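Local coordinates for protein tripartite terminase subunit 3 (Human herpesvirus 5, PDB 3N4P) that is the terminase large subunit, probably part of the motor that translocates viral DNA into empty capsids, and is represented here by its DNA-binding nuclease domain, at residues Asp132-Val138 with Ile164-Tyr169; Tyr58-Tyr64 with Ala83-Arg89; Phe43-Arg47 with Asp220-Leu226; Ile94-Phe100 with Glu209-Ile215. All blocks are in the same frame, centred on the assembly; numbering follows the deposited sequence.

Contact 1. Residues Asp132-Val138 with Ile164-Tyr169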
# COMPACT_ATOMS: atom_id res chain seq x y z
N ASP B 132 18.53 -7.63 -11.12
CA ASP B 132 19.59 -8.21 -11.95
C ASP B 132 20.63 -9.08 -11.25
O ASP B 132 21.53 -9.61 -11.93
CB ASP B 132 20.27 -7.13 -12.87
CG ASP B 132 21.25 -6.16 -12.12
OD1 ASP B 132 21.30 -6.06 -10.85
OD2 ASP B 132 22.00 -5.45 -12.87
N GLU B 133 20.47 -9.28 -9.94
CA GLU B 133 21.34 -10.11 -9.09
C GLU B 133 20.59 -10.77 -7.93
O GLU B 133 19.65 -10.20 -7.41
CB GLU B 133 22.43 -9.22 -8.51
CG GLU B 133 23.58 -9.85 -7.70
CD GLU B 133 24.59 -8.76 -7.26
OE1 GLU B 133 24.27 -7.93 -6.33
OE2 GLU B 133 25.70 -8.70 -7.86
N LEU B 134 21.02 -11.96 -7.52
CA LEU B 134 20.51 -12.67 -6.33
C LEU B 134 21.56 -12.89 -5.29
O LEU B 134 22.63 -13.35 -5.61
CB LEU B 134 20.12 -14.08 -6.68
CG LEU B 134 18.71 -14.34 -7.04
CD1 LEU B 134 18.71 -15.80 -7.67
CD2 LEU B 134 17.83 -14.15 -5.76
N ARG B 135 21.22 -12.67 -4.03
CA ARG B 135 22.12 -12.92 -2.94
C ARG B 135 21.39 -13.71 -1.93
O ARG B 135 20.38 -13.25 -1.39
CB ARG B 135 22.56 -11.63 -2.32
CG ARG B 135 23.69 -11.02 -3.07
CD ARG B 135 24.11 -9.63 -2.51
NE ARG B 135 25.09 -9.13 -3.46
CZ ARG B 135 26.37 -8.84 -3.20
NH1 ARG B 135 26.86 -8.87 -1.94
NH2 ARG B 135 27.17 -8.46 -4.21
N ILE B 136 21.91 -14.90 -1.63
CA ILE B 136 21.17 -15.90 -0.90
C ILE B 136 21.96 -16.36 0.31
O ILE B 136 23.09 -16.73 0.17
CB ILE B 136 20.88 -17.13 -1.83
CG1 ILE B 136 20.08 -16.67 -3.05
CG2 ILE B 136 20.12 -18.27 -1.09
CD1 ILE B 136 20.03 -17.74 -4.18
N ALA B 137 21.34 -16.37 1.48
CA ALA B 137 21.93 -17.00 2.65
C ALA B 137 21.15 -18.22 3.09
O ALA B 137 19.94 -18.14 3.30
CB ALA B 137 21.91 -15.96 3.82
N VAL B 138 21.81 -19.32 3.36
CA VAL B 138 21.12 -20.53 3.76
C VAL B 138 21.69 -20.84 5.12
O VAL B 138 22.88 -21.12 5.22
CB VAL B 138 21.45 -21.78 2.84
CG1 VAL B 138 20.68 -23.02 3.31
CG2 VAL B 138 21.10 -21.56 1.37
N ILE B 164 20.86 -15.05 -14.50
CA ILE B 164 21.10 -14.02 -13.55
C ILE B 164 22.33 -14.40 -12.73
O ILE B 164 22.60 -15.57 -12.58
CB ILE B 164 19.86 -13.89 -12.61
CG1 ILE B 164 20.03 -12.68 -11.69
CG2 ILE B 164 19.62 -15.22 -11.85
CD1 ILE B 164 18.75 -11.90 -11.41
N ARG B 165 23.05 -13.45 -12.13
CA ARG B 165 24.17 -13.83 -11.25
C ARG B 165 23.66 -14.18 -9.91
O ARG B 165 22.86 -13.43 -9.31
CB ARG B 165 25.25 -12.74 -11.15
CG ARG B 165 24.72 -11.40 -11.46
CD ARG B 165 25.74 -10.44 -12.08
NE ARG B 165 27.12 -10.59 -11.62
CZ ARG B 165 27.76 -9.76 -10.81
NH1 ARG B 165 27.15 -8.69 -10.30
NH2 ARG B 165 29.04 -10.01 -10.50
N VAL B 166 24.13 -15.31 -9.41
CA VAL B 166 23.74 -15.84 -8.11
C VAL B 166 24.98 -15.82 -7.21
O VAL B 166 26.06 -16.20 -7.66
CB VAL B 166 23.29 -17.29 -8.25
CG1 VAL B 166 22.27 -17.60 -7.27
CG2 VAL B 166 22.69 -17.51 -9.62
N LEU B 167 24.83 -15.35 -5.98
CA LEU B 167 25.91 -15.28 -4.98
C LEU B 167 25.34 -15.86 -3.72
O LEU B 167 24.17 -15.73 -3.47
CB LEU B 167 26.29 -13.84 -4.67
CG LEU B 167 27.14 -13.06 -5.68
CD1 LEU B 167 26.35 -12.47 -6.83
CD2 LEU B 167 27.89 -11.99 -4.96
N PHE B 168 26.15 -16.53 -2.93
CA PHE B 168 25.69 -17.17 -1.73
C PHE B 168 26.53 -16.62 -0.59
O PHE B 168 27.65 -16.17 -0.80
CB PHE B 168 25.78 -18.68 -1.80
CG PHE B 168 24.64 -19.33 -2.50
CD1 PHE B 168 24.66 -19.48 -3.87
CD2 PHE B 168 23.53 -19.77 -1.80
CE1 PHE B 168 23.59 -20.10 -4.55
CE2 PHE B 168 22.44 -20.38 -2.47
CZ PHE B 168 22.48 -20.54 -3.85
N TYR B 169 25.96 -16.59 0.60
CA TYR B 169 26.69 -16.04 1.74
C TYR B 169 27.69 -17.15 2.01
O TYR B 169 27.27 -18.30 2.11
CB TYR B 169 25.78 -15.92 2.94
CG TYR B 169 26.40 -15.19 4.09
CD1 TYR B 169 26.05 -13.85 4.35
CD2 TYR B 169 27.32 -15.81 4.93
CE1 TYR B 169 26.64 -13.16 5.42
CE2 TYR B 169 27.91 -15.10 6.02
CZ TYR B 169 27.56 -13.80 6.25
OH TYR B 169 28.12 -13.11 7.30
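Strands 133-138 and 165-169 are the two parallel strands of a beta-alpha-beta unit closed over helix 144-161, and L134, I136, V166 and F168 face that helix together. Four backbone bonds join the strands, starting with L134 N to R165 O at 3.0 Å and ending with Y169 N to I136 O at 2.9 Å. On the helix side, I136 and F168 lie side by side: the CG2 methyl of I136 comes within 3.4 Å of F168 CE2, while its CD1 touches both F168 CZ and V166 CG1. V138 CG2 meets the same ring at its edge.

The other face is charged at one end. E133 swings CG anti to its backbone N (chi1 -174°), which carries OE2 to R165 NH1, 2.8 Å away; carboxylate and guanidinium planes are turned 41° apart. E133 OE1 takes R135 NE from above the carboxylate plane, and T62 OG1 bonds to this oxygen as well. L167 CD2 lies over one face of the R135 guanidinium, 3.7 Å from NH2, and NH1 of that arginine bonds to A273 O. F276 covers R135 and L167. Strand 133-138, helix 144-161 and the neighbouring parallel strand 165-172 make a beta-alpha-beta crossover.

Contact 2. Residues Tyr58-Tyr64 with Ala83-Arg89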
# COMPACT_ATOMS: atom_id res chain seq x y z
N TYR B 58 14.83 4.13 -8.56
CA TYR B 58 14.94 4.04 -7.10
C TYR B 58 14.84 2.66 -6.46
O TYR B 58 14.94 2.55 -5.25
CB TYR B 58 13.96 5.04 -6.44
CG TYR B 58 14.36 6.46 -6.78
CD1 TYR B 58 15.25 7.15 -5.95
CD2 TYR B 58 13.98 7.05 -7.99
CE1 TYR B 58 15.68 8.44 -6.28
CE2 TYR B 58 14.43 8.35 -8.35
CZ TYR B 58 15.27 9.03 -7.47
OH TYR B 58 15.73 10.29 -7.76
N PHE B 59 14.66 1.60 -7.25
CA PHE B 59 14.66 0.25 -6.66
C PHE B 59 16.03 -0.35 -6.54
O PHE B 59 16.87 -0.22 -7.44
CB PHE B 59 13.76 -0.71 -7.45
CG PHE B 59 12.31 -0.40 -7.31
CD1 PHE B 59 11.72 0.60 -8.08
CD2 PHE B 59 11.53 -1.09 -6.40
CE1 PHE B 59 10.36 0.92 -7.95
CE2 PHE B 59 10.17 -0.79 -6.27
CZ PHE B 59 9.60 0.26 -7.04
N GLY B 60 16.28 -1.07 -5.46
CA GLY B 60 17.50 -1.86 -5.46
C GLY B 60 17.42 -2.94 -6.54
O GLY B 60 16.34 -3.44 -6.83
N LYS B 61 18.55 -3.29 -7.18
CA LYS B 61 18.53 -4.31 -8.22
C LYS B 61 18.88 -5.70 -7.71
O LYS B 61 18.91 -6.68 -8.48
CB LYS B 61 19.39 -3.87 -9.41
CG LYS B 61 18.99 -2.46 -9.81
CD LYS B 61 19.56 -2.08 -11.14
CE LYS B 61 18.67 -0.99 -11.72
NZ LYS B 61 19.49 -0.05 -12.58
N THR B 62 19.11 -5.79 -6.42
CA THR B 62 19.48 -7.03 -5.85
C THR B 62 18.39 -7.64 -5.00
O THR B 62 17.93 -7.02 -4.07
CB THR B 62 20.77 -6.88 -5.03
OG1 THR B 62 21.82 -6.54 -5.92
CG2 THR B 62 21.15 -8.22 -4.41
N LEU B 63 18.03 -8.89 -5.28
CA LEU B 63 17.11 -9.66 -4.41
C LEU B 63 17.90 -10.36 -3.29
O LEU B 63 18.72 -11.20 -3.56
CB LEU B 63 16.44 -10.76 -5.26
CG LEU B 63 14.98 -11.09 -5.17
CD1 LEU B 63 14.55 -12.57 -5.51
CD2 LEU B 63 14.25 -10.48 -3.89
N TYR B 64 17.67 -10.04 -2.04
CA TYR B 64 18.28 -10.75 -0.92
C TYR B 64 17.31 -11.84 -0.45
O TYR B 64 16.13 -11.54 -0.18
CB TYR B 64 18.57 -9.75 0.25
CG TYR B 64 19.63 -8.76 -0.16
CD1 TYR B 64 19.29 -7.62 -0.88
CD2 TYR B 64 21.00 -9.05 0.05
CE1 TYR B 64 20.31 -6.69 -1.32
CE2 TYR B 64 22.05 -8.13 -0.39
CZ TYR B 64 21.68 -6.96 -1.09
OH TYR B 64 22.65 -6.09 -1.57
N ALA B 83 12.27 -15.88 2.81
CA ALA B 83 11.90 -14.51 2.54
C ALA B 83 12.82 -13.92 1.49
O ALA B 83 14.03 -14.19 1.43
CB ALA B 83 11.97 -13.65 3.82
N ALA B 84 12.21 -13.04 0.70
CA ALA B 84 12.87 -12.39 -0.41
C ALA B 84 12.51 -10.92 -0.36
O ALA B 84 11.32 -10.58 -0.50
CB ALA B 84 12.40 -13.03 -1.73
N VAL B 85 13.55 -10.09 -0.16
CA VAL B 85 13.49 -8.63 -0.01
C VAL B 85 14.48 -7.83 -0.89
O VAL B 85 15.50 -8.36 -1.34
CB VAL B 85 13.67 -8.21 1.47
CG1 VAL B 85 12.87 -9.13 2.42
CG2 VAL B 85 15.08 -8.29 1.81
N GLY B 86 14.14 -6.56 -1.18
CA GLY B 86 14.96 -5.67 -2.03
C GLY B 86 14.74 -4.24 -1.53
O GLY B 86 13.71 -3.95 -0.91
N ALA B 87 15.64 -3.33 -1.87
CA ALA B 87 15.52 -1.99 -1.41
C ALA B 87 14.59 -1.16 -2.28
O ALA B 87 14.47 -1.38 -3.49
CB ALA B 87 16.89 -1.37 -1.27
N TYR B 88 13.92 -0.20 -1.62
CA TYR B 88 13.28 0.88 -2.36
C TYR B 88 13.53 2.18 -1.65
O TYR B 88 13.07 2.33 -0.53
CB TYR B 88 11.77 0.62 -2.56
CG TYR B 88 11.10 1.82 -3.12
CD1 TYR B 88 11.38 2.23 -4.43
CD2 TYR B 88 10.26 2.63 -2.33
CE1 TYR B 88 10.81 3.35 -4.94
CE2 TYR B 88 9.70 3.77 -2.86
CZ TYR B 88 9.98 4.13 -4.17
OH TYR B 88 9.45 5.28 -4.73
N ARG B 89 14.23 3.12 -2.32
CA ARG B 89 14.80 4.31 -1.70
C ARG B 89 15.39 3.90 -0.38
O ARG B 89 16.15 2.98 -0.35
CB ARG B 89 13.74 5.48 -1.55
CG ARG B 89 12.91 5.71 -2.83
CD ARG B 89 11.84 6.86 -2.79
NE ARG B 89 12.23 7.94 -3.70
CZ ARG B 89 11.81 8.14 -4.96
NH1 ARG B 89 10.92 7.34 -5.53
NH2 ARG B 89 12.28 9.19 -5.64
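Y58 offers a flat ring face and R89 lays its guanidinium on it, with centres 3.7 Å apart and planes at 12°, a stacked cation-pi pair. NH2 sits over the middle of the ring, 3.5 Å from Y58 CZ. The arginine chain bends at its third torsion (chi3 113°), turning the flat group over onto the tyrosine, and its NH1 is held in plane by Y88 OH at 2.7 Å. That hydroxyl also bonds to E42 of the second subunit.

Next along, the Y88 ring pushes its CD1 corner against the face of F59, 3.7 Å from CZ. The planes are 41° apart, so the two rings wedge together obliquely, and CE1 of Y88 touches Y58 CB. G60 closes in on A87, its N bonding to A87 O at 2.7 Å from above the carbonyl plane; with no side chain on G60, the backbones come close here.

Beyond the loop at K61, the backbones meet again as Y64 and V85, a hydrogen-bonded antiparallel pair with Y64 N to V85 O at 2.8 Å. The CD2 methyl of L63 lies over the backbone at V85 O, 3.5 Å away, and against A84 CB. V85 CG2 lies near Y64 CB. Y64-V85 belongs to the antiparallel pairing of strands 62-67 and 80-88 in the nuclease-domain sheet; the single F59-Y88 bridge comes from the preceding loop, its register shifted by two.

Contact 3. Residues Phe43-Arg47 with Asp220-Leu226. With MG (magnesium ion), chain G.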
# COMPACT_ATOMS: atom_id res chain seq x y z
N PHE B 43 1.45 -1.55 7.57
CA PHE B 43 2.02 -2.63 6.83
C PHE B 43 0.95 -3.50 6.10
O PHE B 43 1.17 -4.00 4.99
CB PHE B 43 2.91 -3.40 7.80
CG PHE B 43 3.62 -4.63 7.21
CD1 PHE B 43 4.68 -4.50 6.34
CD2 PHE B 43 3.30 -5.88 7.68
CE1 PHE B 43 5.41 -5.66 5.90
CE2 PHE B 43 3.98 -7.02 7.23
CZ PHE B 43 5.04 -6.91 6.36
N ASP B 44 -0.20 -3.68 6.74
CA ASP B 44 -1.34 -4.36 6.15
C ASP B 44 -2.04 -3.58 4.99
O ASP B 44 -2.35 -4.14 3.96
CB ASP B 44 -2.42 -4.54 7.22
CG ASP B 44 -3.36 -5.73 6.87
OD1 ASP B 44 -3.02 -6.49 5.92
OD2 ASP B 44 -4.41 -5.90 7.49
N ILE B 45 -2.32 -2.29 5.21
CA ILE B 45 -3.16 -1.56 4.26
C ILE B 45 -2.39 -0.73 3.25
O ILE B 45 -2.98 -0.25 2.26
CB ILE B 45 -4.24 -0.73 4.96
CG1 ILE B 45 -3.63 0.41 5.80
CG2 ILE B 45 -5.18 -1.61 5.78
CD1 ILE B 45 -4.68 1.20 6.66
N LEU B 46 -1.07 -0.60 3.44
CA LEU B 46 -0.27 0.18 2.49
C LEU B 46 0.84 -0.71 1.87
O LEU B 46 1.95 -0.88 2.44
CB LEU B 46 0.28 1.53 3.09
CG LEU B 46 -0.73 2.69 3.11
CD1 LEU B 46 -0.26 3.84 4.05
CD2 LEU B 46 -1.01 3.30 1.68
N ARG B 47 0.55 -1.32 0.71
CA ARG B 47 1.52 -2.19 0.05
C ARG B 47 1.90 -1.59 -1.30
O ARG B 47 1.04 -1.04 -1.96
CB ARG B 47 0.91 -3.61 -0.17
CG ARG B 47 0.28 -4.12 1.12
CD ARG B 47 -0.28 -5.49 0.96
NE ARG B 47 -1.03 -5.84 2.16
CZ ARG B 47 -1.51 -7.07 2.38
NH1 ARG B 47 -1.28 -8.03 1.49
NH2 ARG B 47 -2.22 -7.35 3.49
N ASP B 220 -4.08 -14.68 3.43
CA ASP B 220 -3.21 -13.48 3.05
C ASP B 220 -1.83 -13.60 3.72
O ASP B 220 -1.79 -13.67 4.95
CB ASP B 220 -3.96 -12.17 3.41
CG ASP B 220 -3.05 -10.90 3.27
OD1 ASP B 220 -2.00 -10.89 2.54
OD2 ASP B 220 -3.39 -9.90 3.93
N PRO B 221 -0.70 -13.68 2.95
CA PRO B 221 0.62 -13.91 3.57
C PRO B 221 1.06 -12.85 4.54
O PRO B 221 1.76 -13.16 5.54
CB PRO B 221 1.62 -13.93 2.40
CG PRO B 221 0.76 -14.35 1.11
CD PRO B 221 -0.70 -13.89 1.47
N ILE B 222 0.71 -11.60 4.24
CA ILE B 222 0.96 -10.52 5.16
C ILE B 222 0.17 -10.61 6.48
O ILE B 222 0.70 -10.27 7.56
CB ILE B 222 0.79 -9.16 4.46
CG1 ILE B 222 1.84 -8.98 3.31
CG2 ILE B 222 0.80 -8.07 5.51
CD1 ILE B 222 3.27 -9.30 3.76
N GLU B 223 -1.08 -11.06 6.43
CA GLU B 223 -1.86 -11.30 7.70
C GLU B 223 -1.26 -12.44 8.53
O GLU B 223 -1.11 -12.34 9.76
CB GLU B 223 -3.34 -11.57 7.39
CG GLU B 223 -4.21 -12.07 8.59
CD GLU B 223 -5.73 -11.69 8.47
OE1 GLU B 223 -6.41 -12.09 7.47
OE2 GLU B 223 -6.26 -11.04 9.43
N TYR B 224 -0.80 -13.49 7.85
CA TYR B 224 -0.07 -14.57 8.46
C TYR B 224 1.25 -14.09 9.11
O TYR B 224 1.57 -14.49 10.22
CB TYR B 224 0.24 -15.58 7.36
CG TYR B 224 0.91 -16.83 7.86
CD1 TYR B 224 2.26 -17.06 7.63
CD2 TYR B 224 0.17 -17.82 8.57
CE1 TYR B 224 2.88 -18.23 8.08
CE2 TYR B 224 0.79 -18.99 9.04
CZ TYR B 224 2.13 -19.20 8.77
OH TYR B 224 2.72 -20.36 9.21
N LEU B 225 2.03 -13.30 8.37
CA LEU B 225 3.26 -12.74 8.82
C LEU B 225 2.99 -11.75 10.02
O LEU B 225 3.72 -11.76 11.00
CB LEU B 225 4.01 -12.02 7.67
CG LEU B 225 5.30 -11.28 8.09
CD1 LEU B 225 6.37 -12.28 8.39
CD2 LEU B 225 5.84 -10.33 7.00
N LEU B 226 1.93 -10.96 9.96
CA LEU B 226 1.56 -10.14 11.12
C LEU B 226 1.27 -10.94 12.40
O LEU B 226 1.58 -10.48 13.53
CB LEU B 226 0.34 -9.34 10.82
CG LEU B 226 0.32 -7.82 10.57
CD1 LEU B 226 1.49 -7.01 11.27
CD2 LEU B 226 0.16 -7.42 9.11
MG MG G . -5.50 -8.12 7.81
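R47 and D220 meet end-on: the guanidinium presents NH1 and NH2 to the two carboxylate oxygens with the planes only 24° apart. NH2 to OD2 of D220 is the shorter bond, at 2.8 Å and nearly straight, and uses the syn lone pair. The same arginine turns its other edge to its own segment, where NE bonds to D44 O at 2.8 Å and NH2 meets D44 OD1 at 2.7 Å. I222 lies over one guanidinium face, its CB 3.6 Å from NH2.

The tight part is apolar. F43 directs its ring into helix 221-229 with CG anti to the backbone N (chi1 180°). L225 CD2 meets the ring edge at F43 CZ, 3.6 Å away, L226 CD2 approaches the edge at CD2, and I222 CG2 comes in obliquely at CE2. I94 and A206 back the same phenylalanine.

The solvent side is polar: E223 is exposed there and barely touches the other segment, and D220 and R47 are partly exposed. D44, by contrast, is buried; its OD1 stands 4.0 Å from D220 OD2, two like charges bridged by R47 NH2. D44 OD2 binds a magnesium ion at 2.5 Å, with N52 O of the second subunit as a further ligand.

D220 is also the N-cap of its helix, taking I222 N on OD1 from the carboxylate face opposite R47 NH1. One arginine held between two aspartates probably offsets their mutual repulsion and favours their charged forms, while D44 keeps its other oxygen for the magnesium at the subunit interface.

Contact 4. Residues Ile94-Phe100 with Glu209-Ile215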
# COMPACT_ATOMS: atom_id res chain seq x y z
N ILE B 94 9.13 -6.48 0.77
CA ILE B 94 9.12 -7.96 0.88
C ILE B 94 8.48 -8.45 -0.40
O ILE B 94 7.31 -8.11 -0.67
CB ILE B 94 8.31 -8.45 2.09
CG1 ILE B 94 8.97 -7.99 3.36
CG2 ILE B 94 8.16 -10.03 2.12
CD1 ILE B 94 7.96 -8.03 4.42
N TYR B 95 9.28 -9.16 -1.21
CA TYR B 95 8.81 -9.67 -2.48
C TYR B 95 8.20 -11.08 -2.42
O TYR B 95 7.40 -11.47 -3.30
CB TYR B 95 9.98 -9.70 -3.50
CG TYR B 95 10.44 -8.27 -3.97
CD1 TYR B 95 9.56 -7.43 -4.64
CD2 TYR B 95 11.72 -7.79 -3.68
CE1 TYR B 95 9.96 -6.17 -5.08
CE2 TYR B 95 12.17 -6.52 -4.12
CZ TYR B 95 11.28 -5.73 -4.82
OH TYR B 95 11.66 -4.49 -5.26
N GLY B 96 8.62 -11.86 -1.44
CA GLY B 96 8.26 -13.26 -1.39
C GLY B 96 8.36 -13.82 0.00
O GLY B 96 9.19 -13.33 0.82
N LEU B 97 7.45 -14.75 0.31
CA LEU B 97 7.43 -15.47 1.60
C LEU B 97 7.05 -16.90 1.33
O LEU B 97 6.19 -17.18 0.48
CB LEU B 97 6.44 -14.88 2.62
CG LEU B 97 6.60 -13.42 3.07
CD1 LEU B 97 5.29 -12.82 3.69
CD2 LEU B 97 7.84 -13.18 4.02
N GLU B 98 7.75 -17.83 1.97
CA GLU B 98 7.30 -19.20 1.98
C GLU B 98 7.45 -19.73 3.36
O GLU B 98 8.41 -19.40 4.07
CB GLU B 98 8.08 -20.08 1.01
CG GLU B 98 8.04 -19.64 -0.49
CD GLU B 98 6.65 -19.69 -1.17
OE1 GLU B 98 5.62 -20.12 -0.58
OE2 GLU B 98 6.58 -19.28 -2.34
N HIS B 99 6.55 -20.63 3.73
CA HIS B 99 6.67 -21.39 4.95
C HIS B 99 6.34 -22.78 4.51
O HIS B 99 5.18 -23.16 4.33
CB HIS B 99 5.70 -20.91 6.01
CG HIS B 99 5.98 -21.46 7.38
ND1 HIS B 99 5.31 -21.04 8.50
CD2 HIS B 99 6.84 -22.43 7.79
CE1 HIS B 99 5.73 -21.72 9.55
NE2 HIS B 99 6.67 -22.56 9.15
N PHE B 100 7.37 -23.59 4.34
CA PHE B 100 7.18 -24.88 3.70
C PHE B 100 7.22 -26.08 4.65
O PHE B 100 8.09 -26.16 5.49
CB PHE B 100 8.21 -25.02 2.59
CG PHE B 100 8.36 -26.45 2.06
CD1 PHE B 100 7.64 -26.86 0.97
CD2 PHE B 100 9.23 -27.35 2.67
CE1 PHE B 100 7.78 -28.20 0.46
CE2 PHE B 100 9.35 -28.67 2.20
CZ PHE B 100 8.64 -29.08 1.08
N GLU B 209 2.05 -7.53 -5.14
CA GLU B 209 2.27 -8.74 -5.95
C GLU B 209 3.25 -9.75 -5.26
O GLU B 209 3.83 -10.61 -5.88
CB GLU B 209 2.83 -8.24 -7.34
CG GLU B 209 4.24 -7.68 -7.29
CD GLU B 209 4.37 -6.19 -6.80
OE1 GLU B 209 3.35 -5.45 -6.65
OE2 GLU B 209 5.55 -5.76 -6.62
N LEU B 210 3.41 -9.64 -3.94
CA LEU B 210 4.09 -10.60 -3.08
C LEU B 210 3.84 -12.12 -3.47
O LEU B 210 2.72 -12.59 -3.53
CB LEU B 210 3.60 -10.32 -1.67
CG LEU B 210 3.93 -11.11 -0.39
CD1 LEU B 210 4.39 -12.51 -0.60
CD2 LEU B 210 4.88 -10.38 0.46
N VAL B 211 4.90 -12.85 -3.73
CA VAL B 211 4.78 -14.26 -4.22
C VAL B 211 4.77 -15.17 -3.04
O VAL B 211 5.60 -15.01 -2.17
CB VAL B 211 6.01 -14.62 -5.09
CG1 VAL B 211 6.06 -16.14 -5.41
CG2 VAL B 211 5.98 -13.78 -6.33
N SER B 212 3.82 -16.09 -2.97
CA SER B 212 3.88 -17.11 -1.94
C SER B 212 3.09 -18.35 -2.27
O SER B 212 1.91 -18.37 -2.01
CB SER B 212 3.29 -16.59 -0.65
OG SER B 212 3.36 -17.67 0.28
N TYR B 213 3.74 -19.40 -2.76
CA TYR B 213 3.01 -20.56 -3.22
C TYR B 213 2.55 -21.44 -2.05
O TYR B 213 1.61 -22.22 -2.21
CB TYR B 213 3.85 -21.39 -4.19
CG TYR B 213 4.05 -20.64 -5.49
CD1 TYR B 213 5.30 -20.07 -5.80
CD2 TYR B 213 3.00 -20.55 -6.44
CE1 TYR B 213 5.51 -19.41 -6.99
CE2 TYR B 213 3.18 -19.86 -7.65
CZ TYR B 213 4.46 -19.28 -7.92
OH TYR B 213 4.70 -18.63 -9.12
N THR B 214 3.20 -21.34 -0.89
CA THR B 214 2.84 -22.25 0.20
C THR B 214 1.89 -21.57 1.18
O THR B 214 1.32 -22.25 2.04
CB THR B 214 4.07 -22.70 1.05
OG1 THR B 214 4.67 -21.56 1.66
CG2 THR B 214 5.09 -23.44 0.17
N ILE B 215 1.75 -20.22 1.11
CA ILE B 215 0.84 -19.55 2.01
C ILE B 215 -0.45 -19.03 1.35
O ILE B 215 -1.49 -19.04 2.00
CB ILE B 215 1.58 -18.38 2.77
CG1 ILE B 215 2.79 -18.94 3.54
CG2 ILE B 215 0.63 -17.59 3.72
CD1 ILE B 215 3.79 -17.75 3.94
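E98 reaches across to the turn that follows strand 204-211 and collects its backbone N-H groups. The chain bends at its second torsion (chi2 -64°), folding the carboxylate back over residues 212-214. OE2 receives Y213 N at 2.9 Å on its syn lone pair; OE1 takes T214 N at 2.7 Å from the syn side and the T214 hydroxyl on the anti lone pair. This buried carboxylate is therefore gripped by three donors, which would fix its rotation and probably favour its charged form.

T214 is the counterpart. Its OG1 sits between the backbone N and the carbonyl carbon (chi1 62°), where it can give its proton to E98 OE1 at 2.8 Å and accept H99 N at 2.9 Å. Its CG2 methyl lies at the edge of the F100 ring. S212 helps shape the turn: OG donates to L97 O at 2.9 Å and accepts from I215 N, an ST motif.

L210 supplies the apolar end. Its CD2 packs alongside I94 CG2, 3.7 Å away, and reaches L97 CD1, while CD1 lies over the backbone at G96. Here the strands pair in parallel, with V211 N bonded to Y95 O and L97 N to V211 O.

Strand 91-100 thus has strand 204-211 along one border and strand 80-88 along the other, where Y95 and G96 form a classic bulge opposite A84. Helix 109-127 covers the side of E98 and V211, while helices 221-229 and 256-267 pack against L97 and I215.

Contacts 1, 2 and 4 share one mixed sheet, contact 2 touching both others. Strand 62-67 of contact 2 pairs with strand 133-138 of contact 1, the contact centres 12 Å apart: K61 O accepts from D132 N at 2.8 Å, and L63 packs on L134. Contact 2 passes into contact 4 through A84 O and Y95 N, 2.6 Å apart. Contact 3 lies off the sheet, its centre 11 Å from that of contact 4, joined by Y224 OH to H99 ND1 at 2.8 Å and by F43 on I94. Of the predicted nuclease acids, E139 is about 6 Å from V138 of contact 1 and D256 about 4 Å from H99 of contact 4, side chain to side chain. D68 and E139 bind a magnesium ion, distinct from the one at D44.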